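Local coordinates for lipoprotein LPPX (Mycobacterium tuberculosis, PDB 2BYO) that probably carries phthiocerol dimycocerosates from the cell membrane toward the outer membrane, holding lipid in the large hydrophobic cavity of a U-shaped beta-half-barrel, at residues T39-A44 with S198-P203; V45-K50 with G191-T196; L55-A60 with C75-E80; G141-K146 with I173-S178; A166-V171 with S185-S190. One frame throughout, in Å; residues are numbered along the deposited sequence.

Contact 1. Residues T39-A44 with S198-P203. With ZN (zinc ion), chain C.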
# COMPACT_ATOMS: atom_id res chain seq x y z
N THR A 39 -8.81 6.70 10.87
CA THR A 39 -10.18 6.90 10.42
C THR A 39 -10.17 7.15 8.92
O THR A 39 -11.09 6.76 8.19
CB THR A 39 -10.80 8.11 11.14
OG1 THR A 39 -10.62 7.97 12.55
CG2 THR A 39 -12.28 8.21 10.84
N SER A 40 -9.13 7.84 8.45
CA SER A 40 -9.02 8.19 7.03
C SER A 40 -7.57 8.49 6.68
O SER A 40 -6.76 8.79 7.55
CB SER A 40 -9.92 9.39 6.70
OG SER A 40 -9.52 10.56 7.40
N VAL A 41 -7.25 8.39 5.39
CA VAL A 41 -5.90 8.61 4.93
C VAL A 41 -5.93 8.86 3.42
O VAL A 41 -6.86 8.45 2.74
CB VAL A 41 -4.98 7.38 5.29
CG1 VAL A 41 -5.41 6.14 4.52
CG2 VAL A 41 -3.51 7.69 5.04
N HIS A 42 -4.94 9.58 2.90
CA HIS A 42 -4.74 9.72 1.46
C HIS A 42 -3.60 8.79 1.09
O HIS A 42 -2.59 8.72 1.82
CB HIS A 42 -4.42 11.17 1.11
CG HIS A 42 -4.22 11.42 -0.36
ND1 HIS A 42 -5.23 11.85 -1.19
CD2 HIS A 42 -3.11 11.33 -1.13
CE1 HIS A 42 -4.76 12.01 -2.41
NE2 HIS A 42 -3.48 11.68 -2.41
N VAL A 43 -3.78 8.01 0.03
CA VAL A 43 -2.76 7.09 -0.46
C VAL A 43 -2.37 7.41 -1.91
O VAL A 43 -3.25 7.61 -2.79
CB VAL A 43 -3.22 5.62 -0.37
CG1 VAL A 43 -2.23 4.71 -1.08
CG2 VAL A 43 -3.32 5.18 1.08
N ALA A 44 -1.06 7.49 -2.13
CA ALA A 44 -0.48 7.64 -3.45
C ALA A 44 0.30 6.38 -3.79
O ALA A 44 1.27 6.02 -3.10
CB ALA A 44 0.42 8.85 -3.48
N SER A 198 -0.52 10.05 3.46
CA SER A 198 -0.57 11.43 3.94
C SER A 198 -1.99 11.73 4.40
O SER A 198 -2.88 10.88 4.28
CB SER A 198 -0.16 12.40 2.83
OG SER A 198 -0.99 12.24 1.69
N LYS A 199 -2.20 12.93 4.92
CA LYS A 199 -3.55 13.42 5.27
C LYS A 199 -4.26 12.54 6.29
O LYS A 199 -5.48 12.40 6.28
CB LYS A 199 -4.41 13.62 4.01
CG LYS A 199 -3.72 14.50 2.94
CD LYS A 199 -4.68 14.93 1.85
CE LYS A 199 -5.52 16.13 2.25
NZ LYS A 199 -4.76 17.42 2.19
N TRP A 200 -3.47 11.97 7.19
CA TRP A 200 -3.98 11.06 8.21
C TRP A 200 -5.09 11.74 8.99
O TRP A 200 -4.89 12.82 9.53
CB TRP A 200 -2.85 10.66 9.17
CG TRP A 200 -1.69 9.99 8.46
CD1 TRP A 200 -1.58 8.65 8.17
CD2 TRP A 200 -0.50 10.61 7.97
NE1 TRP A 200 -0.37 8.41 7.52
CE2 TRP A 200 0.31 9.59 7.39
CE3 TRP A 200 -0.02 11.94 7.97
CZ2 TRP A 200 1.55 9.86 6.81
CZ3 TRP A 200 1.23 12.20 7.39
CH2 TRP A 200 2.00 11.16 6.82
N ASN A 201 -6.26 11.10 9.02
CA ASN A 201 -7.41 11.57 9.76
C ASN A 201 -7.94 12.94 9.35
O ASN A 201 -8.70 13.57 10.08
CB ASN A 201 -7.13 11.48 11.27
CG ASN A 201 -6.98 10.05 11.76
OD1 ASN A 201 -7.60 9.14 11.21
ND2 ASN A 201 -6.19 9.85 12.80
N GLU A 202 -7.59 13.39 8.14
CA GLU A 202 -8.22 14.56 7.55
C GLU A 202 -9.47 14.07 6.82
O GLU A 202 -9.43 13.03 6.16
CB GLU A 202 -7.26 15.30 6.62
CG GLU A 202 -6.03 15.85 7.36
CD GLU A 202 -4.99 16.52 6.46
OE1 GLU A 202 -5.33 16.98 5.36
OE2 GLU A 202 -3.81 16.57 6.86
N PRO A 203 -10.59 14.78 6.96
CA PRO A 203 -11.85 14.26 6.46
C PRO A 203 -11.88 14.07 4.94
O PRO A 203 -11.19 14.77 4.22
CB PRO A 203 -12.88 15.30 6.94
CG PRO A 203 -12.12 16.52 7.23
CD PRO A 203 -10.73 16.11 7.59
ZN ZN C . -2.35 12.45 -3.81
O HOH W 1 -0.56 13.41 -2.82
O HOH W 2 -3.61 14.10 -5.07
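A zinc site marks the place where His42 and Ser198 form an antiparallel hydrogen-bonded pair, just before the second strand leaves the sheet. His42 N donates to Ser198 O at 2.8 Å, and Ser198 N returns a bond to His42 O at 3.0 Å. The imidazole is swung anti to its own backbone nitrogen (chi1 -179°), which carries NE2 to within 2.0 Å of a zinc ion that also holds two waters and Asp61. ND1 binds another zinc ion together with Asp63. With both nitrogens engaged, the rotation of the ring is fixed. Histidine suits this place because it offers two ligand atoms from one flat group.

The methylenes of Lys199 run past His42, CB lying 3.8 Å from His42 CB, before the chain bends at its end and brings NZ to Glu202 in a weak salt bridge. Lys199 to Glu202 form a type II turn, and Asn201 tolerates its positive-phi position. The Asn201 carboxamide reaches back: OD1 accepts a hydrogen bond from Thr39 N at 2.7 Å, in the carbonyl plane, and a weak one from Ser40 N. Asn201 N in turn bonds Ser40 O at 2.8 Å. The buried hydroxyl of Ser40 donates to Glu202 O, also at 2.8 Å, arriving from above the carbonyl plane.

On the other side of the strand, Val41 CG2 packs 3.8 Å from Trp200 CD1. The indole is held by Gln197 through NE1 and stacks on His180. Strand 40-49 is flanked by strand 57-65, whose backbone bonds Val41 and Val43, while the turn ends strand 191-198.

Contact 2. Residues V45-K50 with G191-T196. With LNL (alpha-linolenic acid), chain K.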
# COMPACT_ATOMS: atom_id res chain seq x y z
N VAL A 45 -0.15 5.70 -4.83
CA VAL A 45 0.54 4.52 -5.34
C VAL A 45 1.30 4.89 -6.61
O VAL A 45 0.75 5.49 -7.52
CB VAL A 45 -0.46 3.38 -5.64
CG1 VAL A 45 0.28 2.16 -6.19
CG2 VAL A 45 -1.25 3.01 -4.38
N ARG A 46 2.58 4.54 -6.65
CA ARG A 46 3.39 4.70 -7.84
C ARG A 46 4.07 3.37 -8.12
O ARG A 46 4.27 2.56 -7.20
CB ARG A 46 4.46 5.79 -7.62
CG ARG A 46 3.91 7.18 -7.29
CD ARG A 46 3.22 7.85 -8.49
NE ARG A 46 2.68 9.17 -8.13
CZ ARG A 46 1.48 9.41 -7.59
NH1 ARG A 46 0.62 8.44 -7.34
NH2 ARG A 46 1.14 10.66 -7.30
N THR A 47 4.40 3.14 -9.38
CA THR A 47 5.12 1.94 -9.78
C THR A 47 6.24 2.31 -10.75
O THR A 47 6.18 3.35 -11.40
CB THR A 47 4.19 0.89 -10.48
OG1 THR A 47 3.58 1.47 -11.64
CG2 THR A 47 3.10 0.41 -9.54
N THR A 48 7.25 1.44 -10.81
CA THR A 48 8.26 1.47 -11.86
C THR A 48 8.26 0.10 -12.55
O THR A 48 7.82 -0.90 -11.97
CB THR A 48 9.68 1.73 -11.32
OG1 THR A 48 10.11 0.61 -10.55
CG2 THR A 48 9.73 2.98 -10.44
N GLY A 49 8.79 0.07 -13.77
CA GLY A 49 8.89 -1.16 -14.53
C GLY A 49 7.52 -1.66 -14.92
O GLY A 49 6.66 -0.88 -15.30
N LYS A 50 7.31 -2.96 -14.80
CA LYS A 50 6.06 -3.57 -15.20
C LYS A 50 5.42 -4.29 -14.02
O LYS A 50 5.99 -5.24 -13.47
CB LYS A 50 6.29 -4.51 -16.38
CG LYS A 50 6.59 -3.74 -17.65
CD LYS A 50 6.77 -4.63 -18.85
CE LYS A 50 6.74 -3.81 -20.14
NZ LYS A 50 5.45 -3.04 -20.28
N GLY A 191 9.25 -5.21 -11.53
CA GLY A 191 8.98 -3.81 -11.22
C GLY A 191 8.90 -3.57 -9.73
O GLY A 191 9.33 -4.40 -8.94
N SER A 192 8.38 -2.41 -9.36
CA SER A 192 8.26 -2.06 -7.96
C SER A 192 6.95 -1.34 -7.71
O SER A 192 6.36 -0.76 -8.62
CB SER A 192 9.43 -1.17 -7.52
OG SER A 192 9.40 0.05 -8.24
N ILE A 193 6.49 -1.42 -6.46
CA ILE A 193 5.28 -0.74 -6.02
C ILE A 193 5.65 0.09 -4.81
O ILE A 193 6.34 -0.38 -3.90
CB ILE A 193 4.15 -1.72 -5.63
CG1 ILE A 193 3.86 -2.68 -6.78
CG2 ILE A 193 2.88 -0.95 -5.25
CD1 ILE A 193 2.90 -3.82 -6.42
N GLN A 194 5.20 1.34 -4.81
CA GLN A 194 5.47 2.26 -3.73
C GLN A 194 4.15 2.85 -3.26
O GLN A 194 3.33 3.29 -4.08
CB GLN A 194 6.35 3.38 -4.22
CG GLN A 194 6.65 4.44 -3.16
CD GLN A 194 7.31 5.64 -3.78
OE1 GLN A 194 6.63 6.53 -4.30
NE2 GLN A 194 8.64 5.63 -3.80
N LEU A 195 3.95 2.87 -1.96
CA LEU A 195 2.73 3.39 -1.38
C LEU A 195 3.10 4.45 -0.36
O LEU A 195 3.81 4.18 0.60
CB LEU A 195 1.95 2.25 -0.73
CG LEU A 195 0.54 2.65 -0.34
CD1 LEU A 195 -0.40 1.48 -0.55
CD2 LEU A 195 0.48 3.17 1.11
N THR A 196 2.61 5.66 -0.59
CA THR A 196 2.90 6.79 0.27
C THR A 196 1.60 7.28 0.91
O THR A 196 0.62 7.57 0.22
CB THR A 196 3.60 7.90 -0.55
OG1 THR A 196 4.79 7.36 -1.15
CG2 THR A 196 3.97 9.11 0.32
O1 LNL K . -8.16 -2.55 -2.01
C1 LNL K . -8.34 -1.35 -2.34
O2 LNL K . -8.01 -0.93 -3.47
C2 LNL K . -8.98 -0.40 -1.35
C3 LNL K . -7.95 0.42 -0.59
C4 LNL K . -7.43 1.62 -1.40
C5 LNL K . -5.98 1.52 -1.87
C6 LNL K . -4.98 1.04 -0.80
C7 LNL K . -3.74 0.41 -1.44
C8 LNL K . -3.88 -1.10 -1.69
C9 LNL K . -2.55 -1.84 -1.55
C10 LNL K . -1.97 -2.33 -2.87
C11 LNL K . -0.92 -1.35 -3.36
C12 LNL K . 0.32 -1.28 -2.86
C13 LNL K . 0.84 -2.17 -1.75
C14 LNL K . 2.03 -1.53 -1.03
C15 LNL K . 3.39 -1.91 -1.62
C16 LNL K . 4.45 -2.05 -0.53
C17 LNL K . 4.30 -3.36 0.27
C18 LNL K . 5.43 -3.59 1.25
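Val45, Ile193 and Leu195 put their branches on the lipid-facing side of this strand pair. Val45 CG1 lies 4.2 Å from Ile193 CG2, the two side chains running side by side and pointing the same way, while Val45 CG2 meets Leu195 CD1 at the same distance. Ile193 CG2, held anti to its backbone nitrogen, presses to 3.5 Å from C12 of a bound alpha-linolenic acid. Leu195 CD1 touches C7 of that chain at 3.6 Å, and Val45 lies close to a second linolenic acid. Branched aliphatic residues suit this face, since they offer the acyl chain methyl groups and no polar atom.

Behind these side chains is a regular antiparallel ladder between strands 40-49 and 191-198, central strands of the half-barrel whose concave side holds lipid. Arg46 and Gln194 are its hydrogen-bonded pair here: Gln194 N reaches Arg46 O at 2.8 Å, nearly along the carbonyl axis. Thr48 and Ser192 form the next such pair. Their hydroxyls sit on the opposite face from the lipid and are modelled so close that the distance between them is doubtful.

Farther along, Gly49 and Gly191 face each other; with no side chain on either, the backbones approach closely, Thr48 O lying 3.2 Å from Gly191 CA. The Arg46 chain bends at chi2 (-70°), away from Gln194, and NH1 donates to Val45 O at 3.0 Å, from above the carbonyl plane. Asp61 pairs with NH2, and Thr58 O accepts a hydrogen bond from Thr47 OG1.

Contact 3. Residues L55-A60 with C75-E80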
# COMPACT_ATOMS: atom_id res chain seq x y z
N LEU A 55 -4.51 -5.08 -11.03
CA LEU A 55 -5.68 -5.05 -11.91
C LEU A 55 -5.53 -4.08 -13.09
O LEU A 55 -6.53 -3.58 -13.62
CB LEU A 55 -6.95 -4.71 -11.11
CG LEU A 55 -7.22 -5.52 -9.84
CD1 LEU A 55 -8.45 -4.99 -9.13
CD2 LEU A 55 -7.38 -6.98 -10.17
N GLY A 56 -4.28 -3.83 -13.51
CA GLY A 56 -3.99 -2.92 -14.62
C GLY A 56 -3.74 -1.46 -14.22
O GLY A 56 -3.47 -0.61 -15.08
N ILE A 57 -3.86 -1.17 -12.93
CA ILE A 57 -3.54 0.14 -12.40
C ILE A 57 -2.03 0.23 -12.12
O ILE A 57 -1.45 -0.71 -11.58
CB ILE A 57 -4.31 0.43 -11.10
CG1 ILE A 57 -5.81 0.46 -11.39
CG2 ILE A 57 -3.84 1.75 -10.46
CD1 ILE A 57 -6.66 0.64 -10.16
N THR A 58 -1.41 1.34 -12.53
CA THR A 58 0.03 1.57 -12.36
C THR A 58 0.35 2.85 -11.58
O THR A 58 1.51 3.09 -11.22
CB THR A 58 0.75 1.63 -13.74
OG1 THR A 58 0.16 2.65 -14.55
CG2 THR A 58 0.64 0.30 -14.47
N SER A 59 -0.67 3.66 -11.31
CA SER A 59 -0.55 4.82 -10.44
C SER A 59 -1.91 5.13 -9.83
O SER A 59 -2.94 4.87 -10.46
CB SER A 59 -0.04 6.03 -11.23
OG SER A 59 0.18 7.15 -10.40
N ALA A 60 -1.94 5.64 -8.60
CA ALA A 60 -3.19 6.14 -8.02
C ALA A 60 -2.95 7.15 -6.93
O ALA A 60 -1.93 7.10 -6.24
CB ALA A 60 -4.04 4.98 -7.48
N CYS A 75 -6.64 7.40 -10.98
CA CYS A 75 -5.62 6.40 -11.26
C CYS A 75 -5.17 6.43 -12.71
O CYS A 75 -5.78 7.08 -13.55
CB CYS A 75 -6.12 5.00 -10.89
SG CYS A 75 -7.37 4.28 -11.96
N THR A 76 -4.09 5.72 -12.96
CA THR A 76 -3.63 5.43 -14.31
C THR A 76 -3.97 3.96 -14.52
O THR A 76 -3.47 3.10 -13.78
CB THR A 76 -2.12 5.68 -14.46
OG1 THR A 76 -1.85 7.08 -14.27
CG2 THR A 76 -1.63 5.28 -15.85
N TYR A 77 -4.83 3.69 -15.50
CA TYR A 77 -5.34 2.37 -15.80
C TYR A 77 -5.13 2.06 -17.28
O TYR A 77 -5.59 2.80 -18.15
CB TYR A 77 -6.84 2.28 -15.46
CG TYR A 77 -7.50 1.03 -16.00
CD1 TYR A 77 -7.30 -0.20 -15.40
CD2 TYR A 77 -8.32 1.08 -17.13
CE1 TYR A 77 -7.87 -1.35 -15.90
CE2 TYR A 77 -8.90 -0.07 -17.63
CZ TYR A 77 -8.67 -1.28 -17.01
OH TYR A 77 -9.25 -2.42 -17.50
N ASN A 78 -4.43 0.96 -17.56
CA ASN A 78 -4.06 0.59 -18.92
C ASN A 78 -3.45 1.75 -19.71
O ASN A 78 -3.75 1.94 -20.89
CB ASN A 78 -5.28 -0.02 -19.64
CG ASN A 78 -5.62 -1.42 -19.14
OD1 ASN A 78 -4.93 -1.99 -18.28
ND2 ASN A 78 -6.69 -1.99 -19.68
N ASP A 79 -2.61 2.52 -19.03
CA ASP A 79 -1.89 3.68 -19.57
C ASP A 79 -2.76 4.91 -19.81
O ASP A 79 -2.27 5.91 -20.32
CB ASP A 79 -1.11 3.33 -20.84
CG ASP A 79 0.09 2.46 -20.56
OD1 ASP A 79 0.79 2.72 -19.55
OD2 ASP A 79 0.33 1.52 -21.35
N GLU A 80 -4.03 4.84 -19.44
CA GLU A 80 -4.89 6.01 -19.46
C GLU A 80 -4.76 6.70 -18.11
O GLU A 80 -5.08 6.12 -17.08
CB GLU A 80 -6.35 5.61 -19.70
CG GLU A 80 -7.34 6.77 -19.73
CD GLU A 80 -7.32 7.57 -21.03
OE1 GLU A 80 -6.50 7.28 -21.93
OE2 GLU A 80 -8.14 8.50 -21.14
O HOH W 3 -1.39 1.65 -16.54
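Cys75 packs into the hollow beside Ile57 and Ala60 at this hairpin end: its CB touches both Ile57 CG2 and Ala60 CB, 4.0 Å from each. Its sulfur lies beside the longer branch of Ile57, with Ile57 CD1 4.1 Å from SG. The small alanine lets the two strands come close, and the beta-branched isoleucine fills the width next to it. Phe85 and Val94 continue this apolar patch.

At the open end, Gly56 has positive phi, a shape glycine adopts readily, and its bare CA lies 3.9 Å from Asn78 OD1. The Tyr77 ring meets the chain edge-on, CE1 3.5 Å from Leu55 O in its plane, while Asn78 CG covers one face near the rim. Asn78 also suits the first inner position of the type I' turn from Tyr77 to Glu80, which demands positive phi.

Along the strand Thr58 is an extra residue, so that Thr58 and Ser59 together stand opposite Thr76, as in a beta bulge. Thr58 N bonds Thr76 O at 3.0 Å, and Thr76 N bonds Ser59 O at 2.9 Å. Thr58 OG1 nestles against Thr76 CG2.

The chemistry is thus divided: thiol, methyl, aliphatic branches and the Tyr77 ring on the side of Ile57, near a bound linolenic acid, and on the other side hydroxyls with polar partners, Ser59 OG bonding weakly to Val45 O and Thr58 OG1 sharing a water with Asp79 N.

Contact 4. Residues G141-K146 with I173-S178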
# COMPACT_ATOMS: atom_id res chain seq x y z
N GLY A 141 8.72 16.44 3.90
CA GLY A 141 8.97 17.24 5.09
C GLY A 141 8.94 16.49 6.42
O GLY A 141 9.12 17.10 7.46
N ILE A 142 8.73 15.17 6.37
CA ILE A 142 8.70 14.33 7.58
C ILE A 142 9.98 13.50 7.68
O ILE A 142 10.37 12.84 6.71
CB ILE A 142 7.47 13.38 7.57
CG1 ILE A 142 6.17 14.18 7.43
CG2 ILE A 142 7.39 12.52 8.85
CD1 ILE A 142 5.01 13.33 6.90
N SER A 143 10.62 13.56 8.86
CA SER A 143 11.76 12.70 9.18
C SER A 143 11.27 11.28 9.48
O SER A 143 10.41 11.08 10.36
CB SER A 143 12.53 13.23 10.38
OG SER A 143 13.06 14.52 10.11
N THR A 144 11.81 10.31 8.76
CA THR A 144 11.37 8.93 8.88
C THR A 144 12.55 7.99 9.07
O THR A 144 13.64 8.27 8.63
CB THR A 144 10.59 8.45 7.63
OG1 THR A 144 11.47 8.36 6.50
CG2 THR A 144 9.43 9.35 7.29
N THR A 145 12.29 6.89 9.76
CA THR A 145 13.25 5.81 9.91
C THR A 145 13.05 4.87 8.73
O THR A 145 11.93 4.39 8.51
CB THR A 145 12.98 5.04 11.22
OG1 THR A 145 13.04 5.94 12.33
CG2 THR A 145 13.96 3.93 11.40
N LYS A 146 14.11 4.65 7.97
CA LYS A 146 14.09 3.75 6.83
C LYS A 146 14.54 2.38 7.30
O LYS A 146 15.62 2.25 7.87
CB LYS A 146 15.00 4.27 5.73
CG LYS A 146 14.98 3.43 4.46
CD LYS A 146 16.06 3.89 3.49
CE LYS A 146 16.01 3.09 2.18
NZ LYS A 146 17.10 3.49 1.25
N ILE A 173 9.12 5.12 8.50
CA ILE A 173 8.26 5.30 9.66
C ILE A 173 8.56 6.63 10.31
O ILE A 173 9.70 6.88 10.70
CB ILE A 173 8.46 4.15 10.69
CG1 ILE A 173 8.11 2.80 10.05
CG2 ILE A 173 7.61 4.39 11.94
CD1 ILE A 173 8.65 1.62 10.81
N ALA A 174 7.53 7.46 10.44
CA ALA A 174 7.68 8.81 10.98
C ALA A 174 8.36 8.77 12.34
O ALA A 174 8.11 7.86 13.14
CB ALA A 174 6.32 9.49 11.09
N GLN A 175 9.21 9.76 12.59
CA GLN A 175 9.89 9.91 13.88
C GLN A 175 9.24 10.98 14.75
O GLN A 175 9.81 11.38 15.75
CB GLN A 175 11.36 10.24 13.66
CG GLN A 175 12.12 9.16 12.91
CD GLN A 175 13.48 9.62 12.43
OE1 GLN A 175 13.79 10.82 12.46
NE2 GLN A 175 14.31 8.68 11.99
N ASP A 176 8.05 11.43 14.39
CA ASP A 176 7.42 12.59 15.05
C ASP A 176 6.51 12.24 16.23
O ASP A 176 5.82 13.12 16.77
CB ASP A 176 6.69 13.46 14.01
CG ASP A 176 5.67 12.69 13.17
OD1 ASP A 176 5.27 11.56 13.53
OD2 ASP A 176 5.29 13.22 12.12
N GLY A 177 6.51 10.97 16.64
CA GLY A 177 5.60 10.49 17.70
C GLY A 177 4.39 9.72 17.16
O GLY A 177 3.77 8.95 17.88
N SER A 178 4.07 9.92 15.89
CA SER A 178 2.89 9.31 15.27
C SER A 178 3.11 7.87 14.82
O SER A 178 2.15 7.11 14.68
CB SER A 178 2.47 10.11 14.06
OG SER A 178 3.44 9.99 13.02
O HOH W 4 10.59 5.82 13.61
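The amide of Gln175 reaches across to Thr145, meeting OG1 edge-on: NE2 donates at 3.0 Å with the hydroxyl only 3° out of the amide plane. The oxygen end of the same group lies against Ser143, OE1 3.4 Å from CB, and CD passes 3.8 Å from Thr144 C. A long, extended glutamine is what this needs, because the amide must span the neighbouring strand. NE2 has a further partner in Thr136 on the strand beyond, so the bonds to Thr145 and Thr136 together set the turn of the group.

The second flat group is the carboxylate of Asp176, where a chi1 of 54° turns CG to lie between the directions of its backbone N and carbonyl carbon. OD2 approaches Ile142 CG2 obliquely at 3.9 Å, while OD1 accepts Ser178 N at 3.1 Å on its anti side, closing an Asx turn. Gly177 within that turn adopts a conformation that only glycine takes easily.

The backbones pair as well. Thr145 N bonds Ile173 O at 2.8 Å, and Gln175 N bonds Ser143 O at 2.9 Å. Ile142 CG2 also packs on Ala174 CB, a small residue that lets Thr144 and Ala174 stand close as a non-hydrogen-bonded pair. A water lies 2.8 Å from Thr145 OG1 and may also donate to Ile173 O. Thr144 turns its hydroxyl to Glu137 O.

This is the fraying end of antiparallel pairing between strands 142-151 and 167-174 in one arm of the half-barrel, where the second strand gives way to a turn leading on to strand 181-187.

Contact 5. Residues A166-V171 with S185-S190. With LNL (alpha-linolenic acid), chain K.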
# COMPACT_ATOMS: atom_id res chain seq x y z
N ALA A 166 11.32 -14.72 -2.42
CA ALA A 166 11.32 -13.66 -1.42
C ALA A 166 11.82 -12.37 -2.06
O ALA A 166 12.75 -12.41 -2.87
CB ALA A 166 12.19 -14.05 -0.23
N ARG A 167 11.21 -11.25 -1.71
CA ARG A 167 11.55 -9.97 -2.34
C ARG A 167 11.95 -8.91 -1.31
O ARG A 167 11.46 -8.94 -0.18
CB ARG A 167 10.37 -9.47 -3.18
CG ARG A 167 9.94 -10.41 -4.31
CD ARG A 167 11.06 -10.77 -5.28
NE ARG A 167 11.76 -9.59 -5.77
CZ ARG A 167 12.93 -9.61 -6.42
NH1 ARG A 167 13.54 -10.76 -6.69
NH2 ARG A 167 13.48 -8.46 -6.82
N PRO A 168 12.84 -7.98 -1.70
CA PRO A 168 13.20 -6.88 -0.82
C PRO A 168 12.06 -5.87 -0.70
O PRO A 168 11.33 -5.62 -1.67
CB PRO A 168 14.42 -6.23 -1.49
CG PRO A 168 14.55 -6.82 -2.83
CD PRO A 168 13.58 -7.95 -2.98
N ALA A 169 11.90 -5.33 0.49
CA ALA A 169 10.91 -4.32 0.77
C ALA A 169 11.54 -3.26 1.67
O ALA A 169 12.61 -3.49 2.27
CB ALA A 169 9.69 -4.94 1.42
N THR A 170 10.88 -2.11 1.75
CA THR A 170 11.32 -1.00 2.58
C THR A 170 10.12 -0.30 3.20
O THR A 170 9.07 -0.21 2.56
CB THR A 170 12.11 0.04 1.76
OG1 THR A 170 13.13 -0.62 1.00
CG2 THR A 170 12.76 1.10 2.71
N VAL A 171 10.26 0.14 4.44
CA VAL A 171 9.25 0.99 5.07
C VAL A 171 9.92 2.23 5.64
O VAL A 171 11.09 2.17 6.05
CB VAL A 171 8.47 0.27 6.22
CG1 VAL A 171 7.70 -0.94 5.67
CG2 VAL A 171 9.39 -0.14 7.36
N SER A 185 7.48 0.23 0.22
CA SER A 185 7.71 -0.18 -1.14
C SER A 185 8.29 -1.60 -1.22
O SER A 185 8.89 -2.09 -0.26
CB SER A 185 8.60 0.83 -1.88
OG SER A 185 9.96 0.68 -1.53
N ILE A 186 8.06 -2.23 -2.36
CA ILE A 186 8.52 -3.58 -2.61
C ILE A 186 9.10 -3.62 -4.02
O ILE A 186 8.55 -3.03 -4.95
CB ILE A 186 7.40 -4.63 -2.39
CG1 ILE A 186 7.95 -6.05 -2.52
CG2 ILE A 186 6.22 -4.40 -3.34
CD1 ILE A 186 6.98 -7.12 -2.05
N ASP A 187 10.23 -4.30 -4.14
CA ASP A 187 10.91 -4.47 -5.41
C ASP A 187 10.58 -5.88 -5.83
O ASP A 187 11.08 -6.84 -5.27
CB ASP A 187 12.41 -4.29 -5.22
CG ASP A 187 13.23 -4.76 -6.41
OD1 ASP A 187 12.74 -4.77 -7.57
OD2 ASP A 187 14.40 -5.13 -6.17
N LEU A 188 9.67 -5.97 -6.80
CA LEU A 188 9.28 -7.22 -7.38
C LEU A 188 10.30 -7.48 -8.49
O LEU A 188 11.10 -6.61 -8.83
CB LEU A 188 7.85 -7.12 -7.91
CG LEU A 188 6.81 -6.55 -6.93
CD1 LEU A 188 5.55 -6.08 -7.66
CD2 LEU A 188 6.46 -7.57 -5.85
N GLY A 189 10.32 -8.68 -9.05
CA GLY A 189 11.30 -8.97 -10.10
C GLY A 189 11.20 -7.99 -11.27
O GLY A 189 12.18 -7.33 -11.63
N SER A 190 9.99 -7.87 -11.80
CA SER A 190 9.72 -7.09 -13.01
C SER A 190 9.55 -5.59 -12.76
O SER A 190 9.64 -4.79 -13.70
CB SER A 190 8.43 -7.62 -13.65
OG SER A 190 7.35 -7.53 -12.71
O1 LNL K . -8.16 -2.55 -2.01
C1 LNL K . -8.34 -1.35 -2.34
O2 LNL K . -8.01 -0.93 -3.47
C2 LNL K . -8.98 -0.40 -1.35
C3 LNL K . -7.95 0.42 -0.59
C4 LNL K . -7.43 1.62 -1.40
C5 LNL K . -5.98 1.52 -1.87
C6 LNL K . -4.98 1.04 -0.80
C7 LNL K . -3.74 0.41 -1.44
C8 LNL K . -3.88 -1.10 -1.69
C9 LNL K . -2.55 -1.84 -1.55
C10 LNL K . -1.97 -2.33 -2.87
C11 LNL K . -0.92 -1.35 -3.36
C12 LNL K . 0.32 -1.28 -2.86
C13 LNL K . 0.84 -2.17 -1.75
C14 LNL K . 2.03 -1.53 -1.03
C15 LNL K . 3.39 -1.91 -1.62
C16 LNL K . 4.45 -2.05 -0.53
C17 LNL K . 4.30 -3.36 0.27
C18 LNL K . 5.43 -3.59 1.25
O HOH W 5 11.93 -1.69 -1.71
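Arg167 wraps its side chain round the carbonyl of Asp187. CB starts 3.4 Å from Asp187 O and also lies against Ile186 CG1. Two successive bends, chi2 -56° and chi3 -51°, keep CG and CD circling the same oxygen at 3.9 Å. NE then donates to it at 2.9 Å, with the oxygen in the guanidinium plane, and NH2 adds a longer bond at 3.3 Å from above the carbonyl plane. Finally NH2 lies 3.5 Å from Asp187 OD2, a loose salt bridge in which guanidinium and carboxylate stand nearly perpendicular. Gly189 N lies over one face of the guanidinium, toward the rim.

Next to it Pro168, which has no N-H to give, still offers its carbonyl: Asp187 N reaches Pro168 O at 3.0 Å. Ala169 and Ile186 face each other closely, the small methyl allowing the approach, and Ile186 CG2 comes to 4.1 Å from C16 of the linolenic acid. Thr170 and Ser185 complete the ladder with paired backbone bonds, Thr170 N to Ser185 O at 2.8 Å, and a water joins their hydroxyls on the face away from the lipid.

A single carbonyl gripped by two donors may be somewhat polarised, and the nearby carboxylate would partly offset the arginine's charge where strand 181-187 of this hairpin runs out.

How the contacts relate
From the N terminus, strand 40-49 enters contact 1 and then contact 2, each closed when strand 191-198 and the turn after it return near the C terminus. Contact 2 is nested inside contact 1, and every other contact lies within both. Contact 3 closes first, as the hairpin of strands 57-65 and 70-77, and ends before contacts 4 and 5 open. These two cross: strand 142-151 opens contact 4, strand 167-174 serves both, and strand 181-187 closes contact 5. Ala60 bonds Val45, tying contact 3 to contact 2, while Ile186 bonds Ile193, tying contact 5 to it. Trp200 of contact 1 packs on Ile142 of contact 4. Together they join both arms of the sheet through its middle.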